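Fructose-2,6-bisphosphatase TIGAR B (Danio rerio, PDB 3E9D) probably hydrolyses fructose-2,6-bisphosphate, and fructose-1,6-bisphosphate as well, thereby restraining glycolysis and directing sugar into the pentose phosphate pathway. Local coordinates at residues Glu123-Val128 with Ile187-Arg192; Thr130-Phe135 with Arg192-Asp197. All coordinates share one frame; numbering follows the deposited sequence.

Both contacts join helix 125-146 to helix 184-197 in the histidine phosphatase fold, and their centres lie about 7 Å apart. Interaction 1 takes the first turn of helix 125-146 and the middle of helix 184-197; it is partly buried and wholly aliphatic. Interaction 2, about one turn further along helix 184-197 and one to two along helix 125-146, is more deeply buried and mixes an aromatic ring, an imidazole and a lysine chain, with a potassium ion near the end of helix 184-197. The two are tied directly by the salt bridge from Glu123 OE2 to Arg131 NE and by Ser190 OG against Phe132 CG. Of the two, interaction 1 lies nearer Glu89, the probable proton donor/acceptor.

Interaction 1: Glu123-Val128 with Ile187-Arg192; sequences ETLEQV and IRISVR
Ile189 turns CG1 away from its own carbonyl carbon (chi1 -69°) to meet Leu125, and an extended chi2 of 159° carries CD1 on to Val128. This is a helix-helix contact of the histidine phosphatase fold, between the first turn of helix 125-146 and the middle of helix 184-197. Leu125 holds CG anti to its backbone N (chi1 -169°); its branch runs past Ile189 in the opposite direction, with Leu125 CG 4.0 Å from Ile189 CG1. Val128 directs CB toward the other helix and crosses the isoleucine at about a right angle, Val128 CG1 lying 3.8 Å from Ile189 CD1. One isoleucine thus bridges two residues a turn apart. Val128 also touches Arg90, and its side chain is about 6 Å from that of Glu89, which places the aliphatic contact close to the probable catalytic residues. Upstream, Glu123 bonds Gly91 N through OE1, tying the segment to the loop that follows Glu89. The helix starts in a capping box: Gln127 N gives a bond to Thr124 OG1 (3.2 Å), and Thr124 N reaches Gln127 OE1 at 2.9 Å, in the carbonyl plane and on a lone pair.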
ATOM      1  N   GLU A 123     -13.813 -10.718   6.655  1.00 20.07           N
ATOM      2  CA  GLU A 123     -12.784 -10.378   7.629  1.00 21.06           C
ATOM      3  C   GLU A 123     -13.174  -9.112   8.373  1.00 20.35           C
ATOM      4  O   GLU A 123     -13.659  -8.161   7.765  1.00 21.12           O
ATOM      5  CB  GLU A 123     -11.472 -10.072   6.926  1.00 21.44           C
ATOM      6  CG  GLU A 123     -10.526 -11.224   6.740  1.00 25.56           C
ATOM      7  CD  GLU A 123      -9.209 -10.752   6.102  1.00 27.68           C
ATOM      8  OE1 GLU A 123      -9.243 -10.175   4.987  1.00 24.48           O
ATOM      9  OE2 GLU A 123      -8.151 -10.963   6.736  1.00 30.55           O
ATOM     10  N   THR A 124     -12.928  -9.073   9.670  1.00 19.83           N
ATOM     11  CA  THR A 124     -13.134  -7.827  10.418  1.00 20.15           C
ATOM     12  C   THR A 124     -11.974  -6.855  10.140  1.00 20.06           C
ATOM     13  O   THR A 124     -10.930  -7.246   9.587  1.00 18.92           O
ATOM     14  CB  THR A 124     -13.206  -8.065  11.918  1.00 20.12           C
ATOM     15  OG1 THR A 124     -11.916  -8.497  12.367  1.00 21.16           O
ATOM     16  CG2 THR A 124     -14.284  -9.147  12.262  1.00 19.43           C
ATOM     17  N   LEU A 125     -12.166  -5.594  10.511  1.00 20.25           N
ATOM     18  CA  LEU A 125     -11.102  -4.613  10.374  1.00 21.71           C
ATOM     19  C   LEU A 125      -9.844  -5.019  11.145  1.00 21.15           C
ATOM     20  O   LEU A 125      -8.753  -4.884  10.623  1.00 21.38           O
ATOM     21  CB  LEU A 125     -11.571  -3.218  10.808  1.00 22.57           C
ATOM     22  CG  LEU A 125     -10.612  -2.079  10.455  1.00 25.35           C
ATOM     23  CD1 LEU A 125     -11.393  -0.816  10.075  1.00 28.67           C
ATOM     24  CD2 LEU A 125      -9.625  -1.802  11.607  1.00 28.35           C
ATOM     25  N   GLU A 126      -9.991  -5.519  12.370  1.00 20.95           N
ATOM     26  CA  GLU A 126      -8.818  -5.937  13.161  1.00 21.40           C
ATOM     27  C   GLU A 126      -8.048  -7.099  12.529  1.00 20.54           C
ATOM     28  O   GLU A 126      -6.824  -7.158  12.636  1.00 20.54           O
ATOM     29  CB  GLU A 126      -9.200  -6.295  14.605  1.00 21.89           C
ATOM     30  CG  GLU A 126      -9.341  -5.081  15.535  1.00 27.42           C
ATOM     31  CD  GLU A 126      -8.104  -4.171  15.546  1.00 32.80           C
ATOM     32  OE1 GLU A 126      -7.001  -4.635  15.919  1.00 34.84           O
ATOM     33  OE2 GLU A 126      -8.239  -2.983  15.177  1.00 37.43           O
ATOM     34  N   GLN A 127      -8.774  -8.022  11.891  1.00 19.31           N
ATOM     35  CA  GLN A 127      -8.148  -9.126  11.167  1.00 19.16           C
ATOM     36  C   GLN A 127      -7.310  -8.616   9.988  1.00 18.15           C
ATOM     37  O   GLN A 127      -6.192  -9.053   9.787  1.00 18.04           O
ATOM     38  CB  GLN A 127      -9.213 -10.123  10.679  1.00 18.80           C
ATOM     39  CG  GLN A 127      -9.753 -11.019  11.790  1.00 21.17           C
ATOM     40  CD  GLN A 127     -10.859 -11.961  11.298  1.00 23.29           C
ATOM     41  OE1 GLN A 127     -11.825 -11.536  10.664  1.00 21.44           O
ATOM     42  NE2 GLN A 127     -10.707 -13.248  11.592  1.00 23.57           N
ATOM     43  N   VAL A 128      -7.850  -7.687   9.215  1.00 18.21           N
ATOM     44  CA  VAL A 128      -7.069  -7.062   8.142  1.00 18.59           C
ATOM     45  C   VAL A 128      -5.829  -6.342   8.704  1.00 18.60           C
ATOM     46  O   VAL A 128      -4.723  -6.482   8.179  1.00 18.90           O
ATOM     47  CB  VAL A 128      -7.925  -6.101   7.277  1.00 18.34           C
ATOM     48  CG1 VAL A 128      -7.066  -5.498   6.147  1.00 18.99           C
ATOM     49  CG2 VAL A 128      -9.115  -6.821   6.708  1.00 17.03           C
ATOM     50  N   ILE A 187      -5.239  -1.203   1.959  1.00 16.62           N
ATOM     51  CA  ILE A 187      -4.376  -0.036   2.017  1.00 16.55           C
ATOM     52  C   ILE A 187      -4.952   1.023   2.954  1.00 16.88           C
ATOM     53  O   ILE A 187      -4.213   1.639   3.716  1.00 17.16           O
ATOM     54  CB  ILE A 187      -4.082   0.567   0.579  1.00 16.43           C
ATOM     55  CG1 ILE A 187      -3.132  -0.358  -0.212  1.00 15.85           C
ATOM     56  CG2 ILE A 187      -3.504   1.966   0.678  1.00 16.65           C
ATOM     57  CD1 ILE A 187      -3.171  -0.137  -1.762  1.00 13.41           C
ATOM     58  N   ARG A 188      -6.268   1.229   2.895  1.00 16.78           N
ATOM     59  CA  ARG A 188      -6.905   2.218   3.751  1.00 16.97           C
ATOM     60  C   ARG A 188      -6.702   1.867   5.211  1.00 16.46           C
ATOM     61  O   ARG A 188      -6.321   2.724   6.015  1.00 15.74           O
ATOM     62  CB  ARG A 188      -8.404   2.337   3.459  1.00 17.00           C
ATOM     63  CG  ARG A 188      -8.976   3.663   3.960  1.00 18.07           C
ATOM     64  CD  ARG A 188     -10.397   3.868   3.430  1.00 20.73           C
ATOM     65  NE  ARG A 188     -10.894   5.199   3.781  1.00 22.22           N
ATOM     66  CZ  ARG A 188     -12.157   5.592   3.622  1.00 23.82           C
ATOM     67  NH1 ARG A 188     -13.052   4.745   3.126  1.00 22.49           N
ATOM     68  NH2 ARG A 188     -12.523   6.827   3.969  1.00 23.37           N
ATOM     69  N   ILE A 189      -6.952   0.600   5.539  1.00 16.10           N
ATOM     70  CA  ILE A 189      -6.761   0.116   6.897  1.00 16.16           C
ATOM     71  C   ILE A 189      -5.291   0.251   7.322  1.00 16.51           C
ATOM     72  O   ILE A 189      -4.998   0.668   8.452  1.00 16.34           O
ATOM     73  CB  ILE A 189      -7.327  -1.325   7.063  1.00 16.30           C
ATOM     74  CG1 ILE A 189      -8.865  -1.269   6.970  1.00 17.43           C
ATOM     75  CG2 ILE A 189      -6.880  -1.950   8.418  1.00 15.70           C
ATOM     76  CD1 ILE A 189      -9.552  -2.625   6.605  1.00 20.02           C
ATOM     77  N   SER A 190      -4.375  -0.082   6.409  1.00 16.31           N
ATOM     78  CA  SER A 190      -2.925  -0.026   6.673  1.00 16.71           C
ATOM     79  C   SER A 190      -2.422   1.397   6.900  1.00 16.39           C
ATOM     80  O   SER A 190      -1.649   1.640   7.836  1.00 16.74           O
ATOM     81  CB  SER A 190      -2.150  -0.661   5.517  1.00 16.73           C
ATOM     82  OG  SER A 190      -2.525  -2.036   5.374  1.00 18.39           O
ATOM     83  N   VAL A 191      -2.862   2.329   6.051  1.00 16.51           N
ATOM     84  CA  VAL A 191      -2.521   3.736   6.224  1.00 16.76           C
ATOM     85  C   VAL A 191      -2.956   4.235   7.604  1.00 17.08           C
ATOM     86  O   VAL A 191      -2.176   4.914   8.297  1.00 17.11           O
ATOM     87  CB  VAL A 191      -3.119   4.625   5.083  1.00 17.45           C
ATOM     88  CG1 VAL A 191      -3.041   6.090   5.429  1.00 16.47           C
ATOM     89  CG2 VAL A 191      -2.373   4.366   3.757  1.00 16.47           C
ATOM     90  N   ARG A 192      -4.184   3.901   8.011  1.00 16.64           N
ATOM     91  CA  ARG A 192      -4.666   4.349   9.322  1.00 17.34           C
ATOM     92  C   ARG A 192      -3.827   3.738  10.467  1.00 16.97           C
ATOM     93  O   ARG A 192      -3.561   4.410  11.466  1.00 16.42           O
ATOM     94  CB  ARG A 192      -6.165   4.036   9.538  1.00 17.08           C
ATOM     95  CG  ARG A 192      -6.692   4.641  10.878  1.00 19.19           C
ATOM     96  CD  ARG A 192      -8.208   4.483  11.071  1.00 20.37           C
ATOM     97  NE  ARG A 192      -8.994   5.410  10.255  1.00 21.63           N
ATOM     98  CZ  ARG A 192      -9.320   6.656  10.605  1.00 22.19           C
ATOM     99  NH1 ARG A 192      -8.904   7.180  11.759  1.00 21.63           N
ATOM    100  NH2 ARG A 192     -10.057   7.396   9.779  1.00 20.63           N
TER

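Interaction 2: Thr130-Phe135 with Arg192-Asp197; sequences TRFKMF and RHLVED. With K (potassium ion), chain E.
The His193 imidazole rests against Phe132 and Lys133, CD2 toward the phenylalanine, NE2 and CE1 toward the lysine chain. Phe132 crosses it obliquely, Phe132 CD2 3.8 Å from His193 CD2. Lys133, extended beyond CG, passes at about a right angle: its CG sits 4.1 Å from the His193 ring centroid in an off-centre CH-pi contact, and Lys133 CE is 3.7 Å from His193 CE1. Leu194 meets the edge of the phenylalanine ring, Leu194 CD2 3.8 Å from Phe132 CE2. The imidazole's rotation is fixed by His193 ND1, which donates to the anti lone pair of Asp197 OD2 (2.9 Å, 163°), close to the ring plane; Lys129 forms a salt bridge with the same oxygen. With an alanine at His193, Asp197 OD2 would probably lose its imidazole donor, and a gap would open beside Phe132 and Lys133. Val195 O binds the potassium ion at 2.7 Å, with Leu198 O, and Glu196 O and a water at longer range (both 3.2 Å). The helix segments cross at -88° with axes 11.2 Å apart; Leu194 packs helix 184-197 on Phe223 and Phe225 of strand 220-230 and touches Leu136 of helix 125-146.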
ATOM      1  N   THR A 130      -4.212  -6.878  11.558  1.00 18.74           N
ATOM      2  CA  THR A 130      -3.264  -7.906  11.976  1.00 19.29           C
ATOM      3  C   THR A 130      -2.415  -8.423  10.802  1.00 18.43           C
ATOM      4  O   THR A 130      -1.208  -8.602  10.950  1.00 18.17           O
ATOM      5  CB  THR A 130      -3.997  -9.060  12.696  1.00 19.48           C
ATOM      6  OG1 THR A 130      -4.579  -8.533  13.900  1.00 22.80           O
ATOM      7  CG2 THR A 130      -3.057 -10.214  13.036  1.00 19.05           C
ATOM      8  N   ARG A 131      -3.037  -8.636   9.640  1.00 17.44           N
ATOM      9  CA  ARG A 131      -2.287  -9.037   8.435  1.00 17.30           C
ATOM     10  C   ARG A 131      -1.228  -8.008   8.020  1.00 16.85           C
ATOM     11  O   ARG A 131      -0.084  -8.370   7.699  1.00 16.49           O
ATOM     12  CB  ARG A 131      -3.233  -9.319   7.258  1.00 17.31           C
ATOM     13  CG  ARG A 131      -4.043 -10.610   7.428  1.00 17.29           C
ATOM     14  CD  ARG A 131      -4.566 -11.098   6.084  1.00 17.74           C
ATOM     15  NE  ARG A 131      -5.732 -10.359   5.564  1.00 17.03           N
ATOM     16  CZ  ARG A 131      -5.709  -9.551   4.505  1.00 17.34           C
ATOM     17  NH1 ARG A 131      -4.571  -9.313   3.849  1.00 16.73           N
ATOM     18  NH2 ARG A 131      -6.830  -8.994   4.078  1.00 18.25           N
ATOM     19  N   PHE A 132      -1.608  -6.731   8.027  1.00 16.63           N
ATOM     20  CA  PHE A 132      -0.651  -5.660   7.741  1.00 16.82           C
ATOM     21  C   PHE A 132       0.487  -5.618   8.770  1.00 16.81           C
ATOM     22  O   PHE A 132       1.652  -5.460   8.390  1.00 16.54           O
ATOM     23  CB  PHE A 132      -1.326  -4.291   7.625  1.00 15.96           C
ATOM     24  CG  PHE A 132      -0.364  -3.173   7.279  1.00 16.33           C
ATOM     25  CD1 PHE A 132       0.334  -3.190   6.072  1.00 15.67           C
ATOM     26  CD2 PHE A 132      -0.158  -2.115   8.159  1.00 17.81           C
ATOM     27  CE1 PHE A 132       1.228  -2.173   5.737  1.00 16.61           C
ATOM     28  CE2 PHE A 132       0.715  -1.069   7.836  1.00 17.91           C
ATOM     29  CZ  PHE A 132       1.412  -1.095   6.622  1.00 17.58           C
ATOM     30  N   LYS A 133       0.151  -5.777  10.050  1.00 17.63           N
ATOM     31  CA  LYS A 133       1.166  -5.836  11.122  1.00 18.63           C
ATOM     32  C   LYS A 133       2.152  -6.981  10.892  1.00 18.77           C
ATOM     33  O   LYS A 133       3.362  -6.820  11.098  1.00 19.21           O
ATOM     34  CB  LYS A 133       0.524  -5.995  12.506  1.00 18.96           C
ATOM     35  CG  LYS A 133      -0.186  -4.746  13.053  1.00 20.97           C
ATOM     36  CD  LYS A 133      -0.711  -5.030  14.465  1.00 23.47           C
ATOM     37  CE  LYS A 133      -1.870  -4.129  14.847  1.00 27.65           C
ATOM     38  NZ  LYS A 133      -2.637  -4.709  16.023  1.00 28.08           N
ATOM     39  N   MET A 134       1.633  -8.137  10.469  1.00 18.40           N
ATOM     40  CA  MET A 134       2.481  -9.288  10.142  1.00 18.88           C
ATOM     41  C   MET A 134       3.339  -8.999   8.912  1.00 18.20           C
ATOM     42  O   MET A 134       4.521  -9.372   8.847  1.00 17.65           O
ATOM     43  CB  MET A 134       1.642 -10.550   9.917  1.00 18.78           C
ATOM     44  CG  MET A 134       0.919 -11.052  11.174  1.00 23.56           C
ATOM     45  SD  MET A 134      -0.306 -12.347  10.750  1.00 34.09           S
ATOM     46  CE  MET A 134       0.765 -13.608  10.018  1.00 31.06           C
ATOM     47  N   PHE A 135       2.737  -8.332   7.939  1.00 17.61           N
ATOM     48  CA  PHE A 135       3.477  -7.929   6.756  1.00 17.62           C
ATOM     49  C   PHE A 135       4.620  -6.983   7.122  1.00 17.24           C
ATOM     50  O   PHE A 135       5.739  -7.145   6.626  1.00 17.64           O
ATOM     51  CB  PHE A 135       2.576  -7.267   5.683  1.00 16.90           C
ATOM     52  CG  PHE A 135       3.376  -6.667   4.542  1.00 17.96           C
ATOM     53  CD1 PHE A 135       3.940  -7.491   3.569  1.00 18.14           C
ATOM     54  CD2 PHE A 135       3.615  -5.299   4.476  1.00 19.85           C
ATOM     55  CE1 PHE A 135       4.722  -6.951   2.521  1.00 18.51           C
ATOM     56  CE2 PHE A 135       4.387  -4.760   3.430  1.00 19.75           C
ATOM     57  CZ  PHE A 135       4.942  -5.610   2.459  1.00 17.51           C
ATOM     58  N   ARG A 192      -4.184   3.901   8.011  1.00 16.64           N
ATOM     59  CA  ARG A 192      -4.666   4.349   9.322  1.00 17.34           C
ATOM     60  C   ARG A 192      -3.827   3.738  10.467  1.00 16.97           C
ATOM     61  O   ARG A 192      -3.561   4.410  11.466  1.00 16.42           O
ATOM     62  CB  ARG A 192      -6.165   4.036   9.538  1.00 17.08           C
ATOM     63  CG  ARG A 192      -6.692   4.641  10.878  1.00 19.19           C
ATOM     64  CD  ARG A 192      -8.208   4.483  11.071  1.00 20.37           C
ATOM     65  NE  ARG A 192      -8.994   5.410  10.255  1.00 21.63           N
ATOM     66  CZ  ARG A 192      -9.320   6.656  10.605  1.00 22.19           C
ATOM     67  NH1 ARG A 192      -8.904   7.180  11.759  1.00 21.63           N
ATOM     68  NH2 ARG A 192     -10.057   7.396   9.779  1.00 20.63           N
ATOM     69  N   HIS A 193      -3.422   2.474  10.317  1.00 16.58           N
ATOM     70  CA  HIS A 193      -2.533   1.848  11.300  1.00 16.93           C
ATOM     71  C   HIS A 193      -1.205   2.630  11.439  1.00 16.84           C
ATOM     72  O   HIS A 193      -0.790   2.983  12.537  1.00 16.92           O
ATOM     73  CB  HIS A 193      -2.231   0.387  10.963  1.00 16.46           C
ATOM     74  CG  HIS A 193      -1.211  -0.223  11.879  1.00 18.39           C
ATOM     75  ND1 HIS A 193      -1.450  -0.418  13.227  1.00 18.99           N
ATOM     76  CD2 HIS A 193       0.057  -0.647  11.656  1.00 18.46           C
ATOM     77  CE1 HIS A 193      -0.371  -0.941  13.789  1.00 18.56           C
ATOM     78  NE2 HIS A 193       0.549  -1.103  12.855  1.00 18.65           N
ATOM     79  N   LEU A 194      -0.570   2.912  10.307  1.00 17.64           N
ATOM     80  CA  LEU A 194       0.672   3.688  10.280  1.00 18.43           C
ATOM     81  C   LEU A 194       0.523   5.067  10.924  1.00 18.80           C
ATOM     82  O   LEU A 194       1.350   5.462  11.750  1.00 19.15           O
ATOM     83  CB  LEU A 194       1.162   3.833   8.843  1.00 17.92           C
ATOM     84  CG  LEU A 194       1.700   2.572   8.138  1.00 19.12           C
ATOM     85  CD1 LEU A 194       2.177   2.929   6.748  1.00 18.93           C
ATOM     86  CD2 LEU A 194       2.819   1.856   8.921  1.00 14.94           C
ATOM     87  N   VAL A 195      -0.561   5.769  10.589  1.00 18.55           N
ATOM     88  CA  VAL A 195      -0.730   7.162  11.002  1.00 19.27           C
ATOM     89  C   VAL A 195      -1.246   7.299  12.437  1.00 19.88           C
ATOM     90  O   VAL A 195      -0.717   8.085  13.229  1.00 19.99           O
ATOM     91  CB  VAL A 195      -1.656   7.905  10.014  1.00 19.35           C
ATOM     92  CG1 VAL A 195      -2.028   9.282  10.549  1.00 20.15           C
ATOM     93  CG2 VAL A 195      -0.949   8.020   8.643  1.00 18.52           C
ATOM     94  N   GLU A 196      -2.270   6.527  12.773  1.00 20.30           N
ATOM     95  CA  GLU A 196      -2.946   6.644  14.052  1.00 21.26           C
ATOM     96  C   GLU A 196      -2.350   5.727  15.144  1.00 21.58           C
ATOM     97  O   GLU A 196      -2.029   6.190  16.251  1.00 21.59           O
ATOM     98  CB  GLU A 196      -4.442   6.390  13.847  1.00 21.80           C
ATOM     99  CG  GLU A 196      -5.335   7.116  14.801  1.00 25.25           C
ATOM    100  CD  GLU A 196      -6.802   7.041  14.399  1.00 28.05           C
ATOM    101  OE1 GLU A 196      -7.518   8.061  14.588  1.00 28.44           O
ATOM    102  OE2 GLU A 196      -7.231   5.972  13.908  1.00 24.77           O
ATOM    103  N   ASP A 197      -2.163   4.446  14.832  1.00 21.60           N
ATOM    104  CA  ASP A 197      -1.696   3.482  15.841  1.00 21.54           C
ATOM    105  C   ASP A 197      -0.233   3.649  16.178  1.00 21.16           C
ATOM    106  O   ASP A 197       0.171   3.375  17.293  1.00 21.65           O
ATOM    107  CB  ASP A 197      -1.940   2.036  15.392  1.00 21.97           C
ATOM    108  CG  ASP A 197      -3.418   1.715  15.227  1.00 23.02           C
ATOM    109  OD1 ASP A 197      -4.271   2.445  15.789  1.00 24.72           O
ATOM    110  OD2 ASP A 197      -3.723   0.734  14.521  1.00 23.65           O
TER
HETATM  111  K     K E 268       0.041   8.571  15.748  1.00 24.00           K
HETATM  112  O   HOH W   1       0.106  10.690  13.355  1.00 32.24           O